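Local coordinates for ethanolamine utilization protein EutL (Clostridium perfringens E str. JGS1987, PDB 4TME) that forms part of the shell of the ethanolamine utilization microcompartment, binds ethanolamine, and probably uses this binding to control opening of its pore, at residues A50-E53 with A54-A57; L103-I106 with D107-V110; S114-D118 with D119-Y123. All coordinates share one frame; numbering follows the deposited sequence.

Three local contacts follow one another along the chain, none crossing or enclosing another. Interaction 1 joins successive turns of helix 44-57. Interaction 2 comes at the end of helix 92-106 and turns the chain toward strand 112-114. Interaction 3 then closes the hairpin loop between strands 112-114 and 122-128. The first two touch, since the helices lie side by side in the same BMC domain: Ala50 CB reaches Ile106 CG1 at 3.5 Å, and Phe105 also packs on Ala50 and Glu53. Interaction 3, whose centre is about 28 Å from that of interaction 1, belongs to the sheet that contains strands 112-114 and 122-128 and lies across the centre of the chain from it.

Interaction 1: A50-E53 with A54-A57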
ATOM      1  N   ALA C  50     -20.179 -10.807  -2.818  1.00 20.82           N
ATOM      2  CA  ALA C  50     -20.958 -10.952  -4.052  1.00 21.63           C
ATOM      3  C   ALA C  50     -20.352 -11.970  -5.016  1.00 21.61           C
ATOM      4  O   ALA C  50     -21.092 -12.734  -5.668  1.00 23.62           O
ATOM      5  CB  ALA C  50     -21.100  -9.612  -4.724  1.00 22.16           C
ATOM      6  N   LEU C  51     -19.028 -11.967  -5.141  1.00 20.90           N
ATOM      7  CA  LEU C  51     -18.330 -12.935  -5.985  1.00 21.30           C
ATOM      8  C   LEU C  51     -18.531 -14.356  -5.462  1.00 22.90           C
ATOM      9  O   LEU C  51     -18.690 -15.305  -6.234  1.00 23.68           O
ATOM     10  CB  LEU C  51     -16.830 -12.605  -6.044  1.00 21.37           C
ATOM     11  CG  LEU C  51     -16.498 -11.327  -6.830  1.00 22.11           C
ATOM     12  CD1 LEU C  51     -15.072 -10.862  -6.512  1.00 23.25           C
ATOM     13  CD2 LEU C  51     -16.693 -11.562  -8.325  1.00 23.05           C
ATOM     14  N   ASP C  52     -18.526 -14.517  -4.146  1.00 22.27           N
ATOM     15  CA  ASP C  52     -18.852 -15.812  -3.566  1.00 23.15           C
ATOM     16  C   ASP C  52     -20.278 -16.235  -3.922  1.00 25.12           C
ATOM     17  O   ASP C  52     -20.532 -17.387  -4.282  1.00 25.17           O
ATOM     18  CB  ASP C  52     -18.650 -15.774  -2.044  1.00 24.10           C
ATOM     19  CG  ASP C  52     -18.832 -17.135  -1.415  1.00 25.21           C
ATOM     20  OD1 ASP C  52     -18.037 -18.031  -1.760  1.00 25.85           O
ATOM     21  OD2 ASP C  52     -19.738 -17.310  -0.574  1.00 26.03           O
ATOM     22  N   GLU C  53     -21.208 -15.291  -3.865  1.00 25.25           N
ATOM     23  CA  GLU C  53     -22.573 -15.578  -4.261  1.00 27.98           C
ATOM     24  C   GLU C  53     -22.606 -16.020  -5.729  1.00 25.92           C
ATOM     25  O   GLU C  53     -23.359 -16.947  -6.073  1.00 27.47           O
ATOM     26  CB  GLU C  53     -23.449 -14.350  -4.013  1.00 33.52           C
ATOM     27  CG  GLU C  53     -24.925 -14.571  -4.216  1.00 40.20           C
ATOM     28  CD  GLU C  53     -25.561 -15.477  -3.158  1.00 42.50           C
ATOM     29  OE1 GLU C  53     -25.208 -15.461  -1.945  1.00 42.55           O
ATOM     30  OE2 GLU C  53     -26.440 -16.222  -3.567  1.00 44.04           O
ATOM     31  N   ALA C  54     -21.798 -15.390  -6.588  1.00 23.67           N
ATOM     32  CA  ALA C  54     -21.746 -15.769  -8.010  1.00 24.60           C
ATOM     33  C   ALA C  54     -21.338 -17.240  -8.193  1.00 25.20           C
ATOM     34  O   ALA C  54     -21.849 -17.916  -9.084  1.00 24.61           O
ATOM     35  CB  ALA C  54     -20.796 -14.870  -8.777  1.00 24.89           C
ATOM     36  N   THR C  55     -20.441 -17.754  -7.341  1.00 24.16           N
ATOM     37  CA  THR C  55     -20.022 -19.156  -7.484  1.00 24.24           C
ATOM     38  C   THR C  55     -21.143 -20.145  -7.116  1.00 26.84           C
ATOM     39  O   THR C  55     -21.040 -21.343  -7.418  1.00 28.19           O
ATOM     40  CB  THR C  55     -18.753 -19.490  -6.631  1.00 25.37           C
ATOM     41  OG1 THR C  55     -19.082 -19.497  -5.228  1.00 26.67           O
ATOM     42  CG2 THR C  55     -17.598 -18.520  -6.921  1.00 24.18           C
ATOM     43  N   LYS C  56     -22.222 -19.666  -6.483  1.00 25.56           N
ATOM     44  CA  LYS C  56     -23.375 -20.510  -6.180  1.00 26.19           C
ATOM     45  C   LYS C  56     -24.394 -20.485  -7.340  1.00 27.40           C
ATOM     46  O   LYS C  56     -25.220 -21.387  -7.501  1.00 29.51           O
ATOM     47  CB  LYS C  56     -24.040 -20.049  -4.884  1.00 27.70           C
ATOM     48  CG  LYS C  56     -23.163 -20.211  -3.655  1.00 30.42           C
ATOM     49  CD  LYS C  56     -23.933 -20.025  -2.354  1.00 34.09           C
ATOM     50  CE  LYS C  56     -24.116 -18.565  -1.995  1.00 35.06           C
ATOM     51  NZ  LYS C  56     -25.030 -18.395  -0.797  1.00 35.60           N
ATOM     52  N   ALA C  57     -24.301 -19.445  -8.160  1.00 28.77           N
ATOM     53  CA  ALA C  57     -25.314 -19.145  -9.187  1.00 28.85           C
ATOM     54  C   ALA C  57     -24.962 -19.648 -10.581  1.00 27.88           C
ATOM     55  O   ALA C  57     -25.831 -19.780 -11.439  1.00 29.71           O
ATOM     56  CB  ALA C  57     -25.525 -17.621  -9.263  1.00 29.57           C
TER
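The end of Lys56 comes over one face of the flat Glu53 carboxylate, displaced to the OE1 side, with CE of Lys56 3.6 Å from CD of Glu53. The pair forms a salt bridge between residues three apart in helix 44-57 of the BMC domain; as a hydrogen bond it is weak, NZ of Lys56 standing 3.2 Å from OE1 of Glu53 and above the carboxylate plane. Glu53 gets there with CG anti to its backbone N (chi1 -173°) and a bend at chi2, while Lys56 doubles back through its own bend at chi3. Both are long, flexible residues suited to the outer side of the helix. NZ has a second partner in the carbonyl O of Arg130.

The carboxylate of Asp52 accepts at the start of helix 133-139, OD2 from the backbone N of Gly132 and OD1 from that of Leu135. The hydroxyl of Thr55 accepts from Ser133 N at the same helix start. On the inner side, small Ala50 and Ala54 allow helix 92-106 to come close, and Leu51 packs on Val62 and Leu87 of the four-stranded sheet.

Along the backbone, Ala54 and Thr55 bond four residues back, Ala54 N reaching Ala50 O at 2.9 Å and Thr55 N reaching Leu51 O, whereas Lys56 N bonds three back to Glu53 O at 3.0 Å. Thr55 adds a side-chain bond: its OG1, placed by chi1 of 71° between the backbone N and the carbonyl carbon, donates to Asp52 O at 2.7 Å, in the carbonyl plane and on a lone pair.

Interaction 2: L103-I106 with D107-V110; sequences LDFI and DSGV
The carbonyl oxygen of Phe105 is gripped twice by Ser108. The hydroxyl OG of Ser108 donates to Phe105 O at 2.7 Å, lying in the carbonyl plane on a lone pair, while the backbone N of Ser108 reaches the same oxygen at 3.0 Å from well above that plane. Serine suits the place because its short side chain, with chi1 at 68°, folds OG back over its own backbone toward the preceding turn. The same OG lies over the centre of one face of the Phe105 ring, 4.2 Å above it.

In the conformer described, one of two, Val110 meets the ring obliquely with both branches: CG2 lies 3.7 Å from CE2 of Phe105, and CG1 lies 3.9 Å from CZ. The two side chains run at about a right angle to each other. This is the C-terminal end of helix 92-106 in the BMC domain, where Asp107 N still bonds to Leu103 O at 3.2 Å although Asp107 itself has left helical backbone angles. Phe105 also packs on Thr49 of helix 44-57, and Leu103 meets Phe217 of the second subunit.

Gly109 turns the chain with a positive phi of 116°, its lack of a CB letting the backbone bend there beside the carbonyl O of Ser108. A water spans the turn, donating to Ile106 O at 2.6 Å and to Val110 O, and accepting from Gly109 N.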
ATOM      1  N   LEU C 103     -23.617  -8.612  -9.589  1.00 25.47           N
ATOM      2  CA  LEU C 103     -24.208  -7.289  -9.613  1.00 25.08           C
ATOM      3  C   LEU C 103     -25.459  -7.243  -8.774  1.00 27.51           C
ATOM      4  O   LEU C 103     -25.683  -6.302  -8.010  1.00 28.65           O
ATOM      5  CB  LEU C 103     -24.552  -6.906 -11.057  1.00 24.06           C
ATOM      6  CG  LEU C 103     -23.367  -6.640 -11.959  1.00 28.19           C
ATOM      7  CD1 LEU C 103     -23.783  -6.699 -13.435  1.00 27.19           C
ATOM      8  CD2 LEU C 103     -22.819  -5.306 -11.632  1.00 33.21           C
ATOM      9  N   ASP C 104     -26.309  -8.251  -8.925  1.00 27.00           N
ATOM     10  CA  ASP C 104     -27.552  -8.248  -8.172  1.00 29.03           C
ATOM     11  C   ASP C 104     -27.284  -8.301  -6.668  1.00 29.16           C
ATOM     12  O   ASP C 104     -27.996  -7.657  -5.887  1.00 30.25           O
ATOM     13  CB  ASP C 104     -28.443  -9.399  -8.596  1.00 30.68           C
ATOM     14  CG  ASP C 104     -29.055  -9.189  -9.965  1.00 35.72           C
ATOM     15  OD1 ASP C 104     -28.903  -8.096 -10.579  1.00 38.10           O
ATOM     16  OD2 ASP C 104     -29.678 -10.144 -10.439  1.00 37.34           O
ATOM     17  N   PHE C 105     -26.259  -9.043  -6.257  1.00 26.53           N
ATOM     18  CA  PHE C 105     -25.954  -9.124  -4.835  1.00 27.51           C
ATOM     19  C   PHE C 105     -25.444  -7.788  -4.307  1.00 27.23           C
ATOM     20  O   PHE C 105     -25.825  -7.355  -3.219  1.00 28.70           O
ATOM     21  CB  PHE C 105     -24.924 -10.213  -4.525  1.00 27.95           C
ATOM     22  CG  PHE C 105     -24.764 -10.454  -3.045  1.00 30.39           C
ATOM     23  CD1 PHE C 105     -25.627 -11.320  -2.381  1.00 32.14           C
ATOM     24  CD2 PHE C 105     -23.808  -9.781  -2.323  1.00 31.39           C
ATOM     25  CE1 PHE C 105     -25.501 -11.529  -1.014  1.00 33.27           C
ATOM     26  CE2 PHE C 105     -23.684  -9.981  -0.951  1.00 32.57           C
ATOM     27  CZ  PHE C 105     -24.534 -10.852  -0.309  1.00 32.56           C
ATOM     28  N   ILE C 106     -24.599  -7.119  -5.076  1.00 26.37           N
ATOM     29  CA  ILE C 106     -24.020  -5.866  -4.616  1.00 26.57           C
ATOM     30  C   ILE C 106     -25.128  -4.856  -4.392  1.00 29.51           C
ATOM     31  O   ILE C 106     -25.051  -4.035  -3.480  1.00 30.48           O
ATOM     32  CB  ILE C 106     -22.988  -5.340  -5.616  1.00 24.77           C
ATOM     33  CG1 ILE C 106     -21.771  -6.280  -5.625  1.00 24.26           C
ATOM     34  CG2 ILE C 106     -22.546  -3.925  -5.279  1.00 24.89           C
ATOM     35  CD1 ILE C 106     -20.737  -5.954  -6.665  1.00 25.27           C
ATOM     36  N   ASP C 107     -26.160  -4.918  -5.217  1.00 28.71           N
ATOM     37  CA  ASP C 107     -27.272  -3.973  -5.069  1.00 33.52           C
ATOM     38  C   ASP C 107     -28.435  -4.519  -4.230  1.00 31.58           C
ATOM     39  O   ASP C 107     -29.538  -3.993  -4.297  1.00 34.03           O
ATOM     40  CB  ASP C 107     -27.776  -3.543  -6.446  1.00 43.36           C
ATOM     41  CG  ASP C 107     -28.450  -2.160  -6.420  1.00 53.37           C
ATOM     42  OD1 ASP C 107     -27.986  -1.261  -5.667  1.00 52.83           O
ATOM     43  OD2 ASP C 107     -29.448  -1.981  -7.152  1.00 55.77           O
ATOM     44  N   SER C 108     -28.189  -5.537  -3.407  1.00 30.63           N
ATOM     45  CA  SER C 108     -29.281  -6.233  -2.705  1.00 32.35           C
ATOM     46  C   SER C 108     -29.673  -5.621  -1.354  1.00 34.95           C
ATOM     47  O   SER C 108     -30.693  -6.022  -0.766  1.00 35.38           O
ATOM     48  CB  SER C 108     -28.928  -7.708  -2.473  1.00 31.14           C
ATOM     49  OG  SER C 108     -27.866  -7.868  -1.549  1.00 30.89           O
ATOM     50  N   GLY C 109     -28.883  -4.668  -0.872  1.00 36.92           N
ATOM     51  CA  GLY C 109     -29.109  -4.031   0.421  1.00 39.28           C
ATOM     52  C   GLY C 109     -27.990  -4.284   1.418  1.00 38.44           C
ATOM     53  O   GLY C 109     -28.003  -3.765   2.537  1.00 42.12           O
ATOM     54  N   VAL C 110     -27.029  -5.117   1.043  0.66 34.95           N
ATOM     55  CA  VAL C 110     -25.885  -5.345   1.909  0.66 33.61           C
ATOM     56  C   VAL C 110     -25.002  -4.104   1.874  0.66 31.62           C
ATOM     57  O   VAL C 110     -25.161  -3.237   1.015  0.66 31.97           O
ATOM     58  CB  VAL C 110     -25.084  -6.598   1.501  0.66 35.31           C
ATOM     59  CG1 VAL C 110     -25.919  -7.865   1.747  0.66 37.04           C
ATOM     60  CG2 VAL C 110     -24.641  -6.514   0.051  0.66 37.08           C
TER
HETATM   61  O   HOH W   1     -26.413  -3.150  -1.392  1.00 31.00           O

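Interaction 3: S114-D118 with D119-Y123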
ATOM      1  N   SER C 114     -22.630   2.585   9.106  1.00 27.25           N
ATOM      2  CA  SER C 114     -22.001   3.709   9.787  1.00 27.33           C
ATOM      3  C   SER C 114     -22.065   3.567  11.306  1.00 27.04           C
ATOM      4  O   SER C 114     -23.086   3.174  11.852  1.00 27.45           O
ATOM      5  CB  SER C 114     -22.676   5.026   9.386  1.00 28.91           C
ATOM      6  OG  SER C 114     -22.133   6.088  10.177  1.00 28.58           O
ATOM      7  N   ALA C 115     -20.973   3.946  11.978  1.00 28.64           N
ATOM      8  CA  ALA C 115     -20.908   3.921  13.440  1.00 30.60           C
ATOM      9  C   ALA C 115     -21.007   5.318  14.066  1.00 32.59           C
ATOM     10  O   ALA C 115     -20.984   5.443  15.293  1.00 34.66           O
ATOM     11  CB  ALA C 115     -19.601   3.235  13.885  1.00 29.04           C
ATOM     12  N   ASN C 116     -21.133   6.373  13.256  1.00 30.19           N
ATOM     13  CA  ASN C 116     -21.200   7.712  13.839  1.00 31.95           C
ATOM     14  C   ASN C 116     -21.863   8.752  12.934  1.00 33.73           C
ATOM     15  O   ASN C 116     -22.333   8.437  11.831  1.00 32.15           O
ATOM     16  CB  ASN C 116     -19.783   8.183  14.252  1.00 30.82           C
ATOM     17  CG  ASN C 116     -18.830   8.338  13.070  1.00 30.69           C
ATOM     18  OD1 ASN C 116     -19.220   8.215  11.909  1.00 31.30           O
ATOM     19  ND2 ASN C 116     -17.562   8.618  13.371  1.00 30.12           N
ATOM     20  N   GLU C 117     -21.906   9.994  13.408  1.00 36.79           N
ATOM     21  CA  GLU C 117     -22.800  10.985  12.805  1.00 40.96           C
ATOM     22  C   GLU C 117     -22.398  11.331  11.379  1.00 39.64           C
ATOM     23  O   GLU C 117     -23.273  11.531  10.529  1.00 41.84           O
ATOM     24  CB  GLU C 117     -22.849  12.255  13.662  1.00 47.35           C
ATOM     25  CG  GLU C 117     -23.776  13.351  13.113  1.00 58.51           C
ATOM     26  CD  GLU C 117     -25.221  12.883  12.930  1.00 71.37           C
ATOM     27  OE1 GLU C 117     -25.712  12.095  13.771  1.00 77.10           O
ATOM     28  OE2 GLU C 117     -25.866  13.303  11.942  1.00 75.76           O
ATOM     29  N   ASP C 118     -21.095  11.395  11.100  1.00 35.65           N
ATOM     30  CA  ASP C 118     -20.657  11.770   9.754  1.00 36.11           C
ATOM     31  C   ASP C 118     -20.152  10.581   8.933  1.00 33.96           C
ATOM     32  O   ASP C 118     -19.532  10.766   7.882  1.00 34.02           O
ATOM     33  CB  ASP C 118     -19.590  12.873   9.825  1.00 38.93           C
ATOM     34  CG  ASP C 118     -18.324  12.426  10.506  1.00 41.11           C
ATOM     35  OD1 ASP C 118     -18.343  11.370  11.173  1.00 38.08           O
ATOM     36  OD2 ASP C 118     -17.304  13.148  10.386  1.00 45.54           O
ATOM     37  N   ASP C 119     -20.465   9.361   9.377  1.00 32.63           N
ATOM     38  CA  ASP C 119     -20.102   8.144   8.654  1.00 30.31           C
ATOM     39  C   ASP C 119     -18.582   8.048   8.437  1.00 28.05           C
ATOM     40  O   ASP C 119     -18.119   7.503   7.429  1.00 28.70           O
ATOM     41  CB  ASP C 119     -20.811   8.064   7.285  1.00 32.80           C
ATOM     42  CG  ASP C 119     -22.317   8.182   7.388  1.00 35.80           C
ATOM     43  OD1 ASP C 119     -22.871   8.034   8.503  1.00 33.43           O
ATOM     44  OD2 ASP C 119     -22.954   8.428   6.333  1.00 39.83           O
ATOM     45  N   SER C 120     -17.807   8.561   9.390  1.00 28.26           N
ATOM     46  CA  SER C 120     -16.353   8.512   9.276  1.00 28.08           C
ATOM     47  C   SER C 120     -15.779   7.263   9.958  1.00 26.59           C
ATOM     48  O   SER C 120     -14.574   7.021   9.910  1.00 26.68           O
ATOM     49  CB  SER C 120     -15.730   9.780   9.873  1.00 30.40           C
ATOM     50  OG  SER C 120     -16.026   9.904  11.250  1.00 32.12           O
ATOM     51  N   ILE C 121     -16.637   6.479  10.603  1.00 24.82           N
ATOM     52  CA  ILE C 121     -16.256   5.134  11.038  1.00 23.76           C
ATOM     53  C   ILE C 121     -17.345   4.218  10.537  1.00 24.52           C
ATOM     54  O   ILE C 121     -18.518   4.524  10.700  1.00 27.09           O
ATOM     55  CB  ILE C 121     -16.138   5.012  12.585  1.00 26.04           C
ATOM     56  CG1 ILE C 121     -15.071   5.967  13.114  1.00 26.09           C
ATOM     57  CG2 ILE C 121     -15.797   3.584  12.989  1.00 26.36           C
ATOM     58  CD1 ILE C 121     -15.040   6.083  14.627  1.00 27.04           C
ATOM     59  N   CYS C 122     -16.966   3.097   9.933  0.78 24.54           N
ATOM     60  CA  CYS C 122     -17.935   2.144   9.423  0.78 25.39           C
ATOM     61  C   CYS C 122     -17.402   0.723   9.540  0.78 24.77           C
ATOM     62  O   CYS C 122     -16.180   0.509   9.658  0.78 24.39           O
ATOM     63  CB  CYS C 122     -18.273   2.447   7.965  0.78 26.10           C
ATOM     64  SG  CYS C 122     -16.853   2.253   6.860  0.78 30.67           S
ATOM     65  N   TYR C 123     -18.310  -0.245   9.474  1.00 24.33           N
ATOM     66  CA  TYR C 123     -17.929  -1.635   9.648  1.00 23.74           C
ATOM     67  C   TYR C 123     -18.852  -2.546   8.864  1.00 23.01           C
ATOM     68  O   TYR C 123     -19.944  -2.153   8.443  1.00 25.16           O
ATOM     69  CB  TYR C 123     -17.980  -2.026  11.130  1.00 23.56           C
ATOM     70  CG  TYR C 123     -19.356  -1.861  11.733  1.00 24.87           C
ATOM     71  CD1 TYR C 123     -19.751  -0.657  12.306  1.00 27.12           C
ATOM     72  CD2 TYR C 123     -20.265  -2.905  11.735  1.00 26.77           C
ATOM     73  CE1 TYR C 123     -21.019  -0.503  12.851  1.00 29.08           C
ATOM     74  CE2 TYR C 123     -21.521  -2.759  12.269  1.00 29.56           C
ATOM     75  CZ  TYR C 123     -21.895  -1.560  12.831  1.00 30.01           C
ATOM     76  OH  TYR C 123     -23.156  -1.434  13.369  1.00 31.38           O
TER
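Asn116 and Ser120 face each other across the loop, with the amide of Asn116 serving as acceptor and donor at once. Its OD1 receives the backbone N of Ser120 at 2.9 Å, in the carbonyl plane and on a lone pair, and takes a weak second bond from Ile121 N. Its ND2 donates to Ser120 OG at 2.9 Å, with that oxygen tilted some 20° from the amide plane. These bonds at both ends hold the amide's rotation, a task suited to asparagine's paired C=O and N-H groups. Ser120 OG passes the chain of bonds on, donating to Asp118 OD1 at 2.7 Å on the syn side, 29° out of the carboxylate plane.

The carboxylate of Asp119 instead meets Ser114. Ser114 OG, anti to the backbone N at chi1 174°, donates to Asp119 OD1 at 2.7 Å from above the carboxylate plane. That hydroxyl also accepts from Asn116 N at 3.2 Å, making an ST turn, and Asp119 OD1 takes a further bond from the N-terminal amine of Met1. A type I turn from Asn116 to Asp119, closed by Asp119 N to Asn116 O, ends with left-handed helical angles at Asp119.

The loop closes the beta hairpin of strands 112-114 and 122-128. Ser114 and Cys122 form an antiparallel non-hydrogen-bonded pair, next to which Ala115 N bonds to Ile121 O at 2.8 Å. Ala115 CB, small enough to fit, meets CG2 of Ile121 and lies at the edge of the Tyr123 ring, 4.1 Å from CE1. Ser120 packs on Lys78 and Ile121 on Leu79 of a neighbouring subunit. Ala115, Ile121 and Tyr123 pack against helix 193-212, while the Cys122 side chain, modelled in two conformers about 5 Å from a bound ethanolamine, touches pocket residues Phe112 and Phe184.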